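Local coordinates for protein BAG family molecular chaperone regulator 2 (Arabidopsis thaliana, PDB 4HWD) that probably acts as a co-chaperone that binds the ATPase domain of HSP70/HSC70 chaperones through its BAG domain and regulates programmed cell death and stress responses, at residues A[43-48]-A[80-85]. Sequence-based numbering, arbitrary orientation.
Sequences NLMEML and EALDLL
The carboxylate of Asp83 is the one flat side-chain group in play, and the terminal methyl of Met45 approaches it obliquely from one side, beyond OD1: CE of Met45 lies 3.1 Å from OD1 of Asp83, tilted out of the carboxylate plane and nearer to OD1 than to OD2. The two side chains meet at about a right angle. Met45 gets there by leaving its helix with CG anti to the backbone N (chi1 -179°) and then bending at both chi2 and chi3, which swings the methyl across toward the partner helix. CE of Met45 also rests 4.0 Å from CG of Leu82.

Deeper in the contact, Leu82 contributes the largest share of the buried surface and touches Leu44, Met45 and Leu48. CD2 of Leu82 reaches CD1 of Leu48 at 3.5 Å. On Leu44, the nearest atom to CD2 of Leu82 is CD2, at 3.9 Å. The branch also comes down close to the backbone, with CD2 of Leu82 3.7 Å from N of Met45, so this methyl sits against three residues spanning about one turn of the helix. Placing CG anti to its own N (chi1 -173°) carries Leu82 across the gap.

The axes of segments 43-48 and 80-85 run antiparallel (169°), 10.6 Å apart at closest approach; they belong to helices 38-57 and 63-89 of the three-helix bundle that is the BAG domain. Helix 2-31 closes the core, its Phe26 packing on Leu44. In mammalian BAG1 the second and third helices carry the Hsp70-binding surface.

Chemically, the interface is apolar inside and polar only at its margin, where the methyl beside sulfur, slightly polarised, probably gains a weak electrostatic attraction to the carboxylate; cohesion otherwise rests on van der Waals contact around Leu82.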
ATOM      1  N   ASN A  43      -3.309  -2.662 -11.596  1.00 17.43           N
ATOM      2  CA  ASN A  43      -1.974  -2.068 -11.574  1.00 16.99           C
ATOM      3  C   ASN A  43      -1.634  -1.573 -10.163  1.00 16.69           C
ATOM      4  O   ASN A  43      -0.503  -1.705  -9.704  1.00 18.55           O
ATOM      5  CB  ASN A  43      -1.883  -0.905 -12.568  1.00 22.16           C
ATOM      6  CG  ASN A  43      -1.805  -1.373 -14.005  1.00 26.33           C
ATOM      7  OD1 ASN A  43      -1.062  -2.304 -14.325  1.00 30.58           O
ATOM      8  ND2 ASN A  43      -2.562  -0.719 -14.887  1.00 23.55           N
ATOM      9  N   LEU A  44      -2.628  -1.001  -9.485  1.00 12.58           N
ATOM     10  CA  LEU A  44      -2.463  -0.499  -8.121  1.00 10.64           C
ATOM     11  C   LEU A  44      -2.220  -1.675  -7.172  1.00 10.44           C
ATOM     12  O   LEU A  44      -1.441  -1.572  -6.227  1.00  9.01           O
ATOM     13  CB  LEU A  44      -3.717   0.276  -7.675  1.00  9.92           C
ATOM     14  CG  LEU A  44      -3.616   1.063  -6.358  1.00  8.85           C
ATOM     15  CD1 LEU A  44      -2.649   2.230  -6.556  1.00 10.74           C
ATOM     16  CD2 LEU A  44      -4.986   1.590  -5.934  1.00  7.24           C
ATOM     17  N   MET A  45      -2.879  -2.802  -7.430  1.00  8.29           N
ATOM     18  CA  MET A  45      -2.699  -3.970  -6.581  1.00  8.62           C
ATOM     19  C   MET A  45      -1.250  -4.443  -6.587  1.00  7.70           C
ATOM     20  O   MET A  45      -0.697  -4.760  -5.545  1.00  7.27           O
ATOM     21  CB  MET A  45      -3.612  -5.114  -7.030  1.00 10.23           C
ATOM     22  CG  MET A  45      -3.480  -6.365  -6.163  1.00  6.93           C
ATOM     23  SD  MET A  45      -4.013  -6.050  -4.483  1.00 18.93           S
ATOM     24  CE  MET A  45      -5.831  -6.333  -4.647  1.00 12.96           C
ATOM     25  N   GLU A  46      -0.639  -4.497  -7.765  1.00  9.18           N
ATOM     26  CA  GLU A  46       0.750  -4.929  -7.886  1.00 10.55           C
ATOM     27  C   GLU A  46       1.704  -3.932  -7.211  1.00  9.38           C
ATOM     28  O   GLU A  46       2.723  -4.327  -6.640  1.00 11.88           O
ATOM     29  CB  GLU A  46       1.124  -5.093  -9.368  1.00 12.54           C
ATOM     30  CG  GLU A  46       2.568  -5.557  -9.635  1.00 12.46           C
ATOM     31  CD  GLU A  46       3.583  -4.424  -9.626  1.00 18.81           C
ATOM     32  OE1 GLU A  46       3.197  -3.259  -9.885  1.00 18.40           O
ATOM     33  OE2 GLU A  46       4.776  -4.701  -9.385  1.00 19.57           O
ATOM     34  N   MET A  47       1.381  -2.647  -7.278  1.00  7.79           N
ATOM     35  CA  MET A  47       2.239  -1.648  -6.649  1.00 11.62           C
ATOM     36  C   MET A  47       2.208  -1.795  -5.130  1.00 11.97           C
ATOM     37  O   MET A  47       3.254  -1.755  -4.479  1.00 10.23           O
ATOM     38  CB  MET A  47       1.821  -0.239  -7.077  1.00 11.25           C
ATOM     39  CG  MET A  47       2.220   0.091  -8.518  1.00 12.43           C
ATOM     40  SD  MET A  47       1.628   1.676  -9.137  1.00 22.52           S
ATOM     41  CE  MET A  47       0.771   1.180 -10.614  1.00 15.55           C
ATOM     42  N   LEU A  48       1.019  -1.997  -4.565  1.00 11.38           N
ATOM     43  CA  LEU A  48       0.892  -2.167  -3.116  1.00  9.78           C
ATOM     44  C   LEU A  48       1.671  -3.406  -2.684  1.00 10.79           C
ATOM     45  O   LEU A  48       2.447  -3.360  -1.724  1.00  9.14           O
ATOM     46  CB  LEU A  48      -0.581  -2.322  -2.706  1.00  8.94           C
ATOM     47  CG  LEU A  48      -1.530  -1.134  -2.905  1.00  9.43           C
ATOM     48  CD1 LEU A  48      -2.982  -1.591  -2.793  1.00  7.90           C
ATOM     49  CD2 LEU A  48      -1.220  -0.065  -1.874  1.00 11.13           C
ATOM     50  N   GLU A  80      -6.744  -5.151   1.167  1.00 13.00           N
ATOM     51  CA  GLU A  80      -8.066  -5.688   1.461  1.00 14.66           C
ATOM     52  C   GLU A  80      -9.170  -4.710   1.035  1.00 13.87           C
ATOM     53  O   GLU A  80     -10.231  -5.139   0.576  1.00 11.86           O
ATOM     54  CB  GLU A  80      -8.167  -6.023   2.954  1.00 16.82           C
ATOM     55  CG  GLU A  80      -7.059  -6.985   3.401  1.00 20.04           C
ATOM     56  CD  GLU A  80      -7.005  -7.218   4.906  1.00 27.46           C
ATOM     57  OE1 GLU A  80      -7.206  -6.259   5.683  1.00 30.95           O
ATOM     58  OE2 GLU A  80      -6.737  -8.367   5.312  1.00 27.12           O
ATOM     59  N   ALA A  81      -8.926  -3.407   1.170  1.00  8.70           N
ATOM     60  CA  ALA A  81      -9.918  -2.418   0.748  1.00 10.36           C
ATOM     61  C   ALA A  81     -10.027  -2.477  -0.772  1.00  7.70           C
ATOM     62  O   ALA A  81     -11.126  -2.433  -1.332  1.00  9.91           O
ATOM     63  CB  ALA A  81      -9.502  -1.001   1.192  1.00  6.08           C
ATOM     64  N   LEU A  82      -8.880  -2.584  -1.434  1.00  5.39           N
ATOM     65  CA  LEU A  82      -8.834  -2.651  -2.885  1.00  4.44           C
ATOM     66  C   LEU A  82      -9.537  -3.917  -3.377  1.00  5.66           C
ATOM     67  O   LEU A  82     -10.148  -3.912  -4.450  1.00  5.17           O
ATOM     68  CB  LEU A  82      -7.373  -2.607  -3.367  1.00  4.24           C
ATOM     69  CG  LEU A  82      -7.095  -2.512  -4.876  1.00  5.67           C
ATOM     70  CD1 LEU A  82      -8.000  -1.472  -5.536  1.00  6.03           C
ATOM     71  CD2 LEU A  82      -5.632  -2.143  -5.083  1.00  5.13           C
ATOM     72  N   ASP A  83      -9.448  -5.003  -2.611  1.00  6.83           N
ATOM     73  CA  ASP A  83     -10.135  -6.243  -3.003  1.00 10.89           C
ATOM     74  C   ASP A  83     -11.636  -5.970  -3.088  1.00  9.77           C
ATOM     75  O   ASP A  83     -12.331  -6.496  -3.962  1.00 10.06           O
ATOM     76  CB  ASP A  83      -9.915  -7.364  -1.982  1.00  8.56           C
ATOM     77  CG  ASP A  83      -8.495  -7.891  -1.977  1.00 12.04           C
ATOM     78  OD1 ASP A  83      -7.875  -7.966  -3.059  1.00 17.15           O
ATOM     79  OD2 ASP A  83      -8.012  -8.250  -0.883  1.00 10.90           O
ATOM     80  N   LEU A  84     -12.136  -5.161  -2.159  1.00  7.91           N
ATOM     81  CA  LEU A  84     -13.553  -4.822  -2.141  1.00  8.49           C
ATOM     82  C   LEU A  84     -13.910  -3.830  -3.244  1.00 11.42           C
ATOM     83  O   LEU A  84     -15.035  -3.837  -3.745  1.00 12.41           O
ATOM     84  CB  LEU A  84     -13.948  -4.287  -0.762  1.00  6.62           C
ATOM     85  CG  LEU A  84     -14.222  -5.388   0.279  1.00 12.67           C
ATOM     86  CD1 LEU A  84     -13.051  -6.358   0.331  1.00 15.28           C
ATOM     87  CD2 LEU A  84     -14.469  -4.774   1.660  1.00 11.04           C
ATOM     88  N   LEU A  85     -12.963  -2.974  -3.627  1.00 10.81           N
ATOM     89  CA  LEU A  85     -13.227  -2.028  -4.712  1.00 11.03           C
ATOM     90  C   LEU A  85     -13.335  -2.787  -6.034  1.00 10.52           C
ATOM     91  O   LEU A  85     -14.136  -2.430  -6.894  1.00 11.10           O
ATOM     92  CB  LEU A  85     -12.119  -0.963  -4.825  1.00  7.91           C
ATOM     93  CG  LEU A  85     -12.096   0.182  -3.800  1.00  8.83           C
ATOM     94  CD1 LEU A  85     -11.185   1.304  -4.293  1.00  7.61           C
ATOM     95  CD2 LEU A  85     -13.505   0.714  -3.606  1.00  6.33           C
TER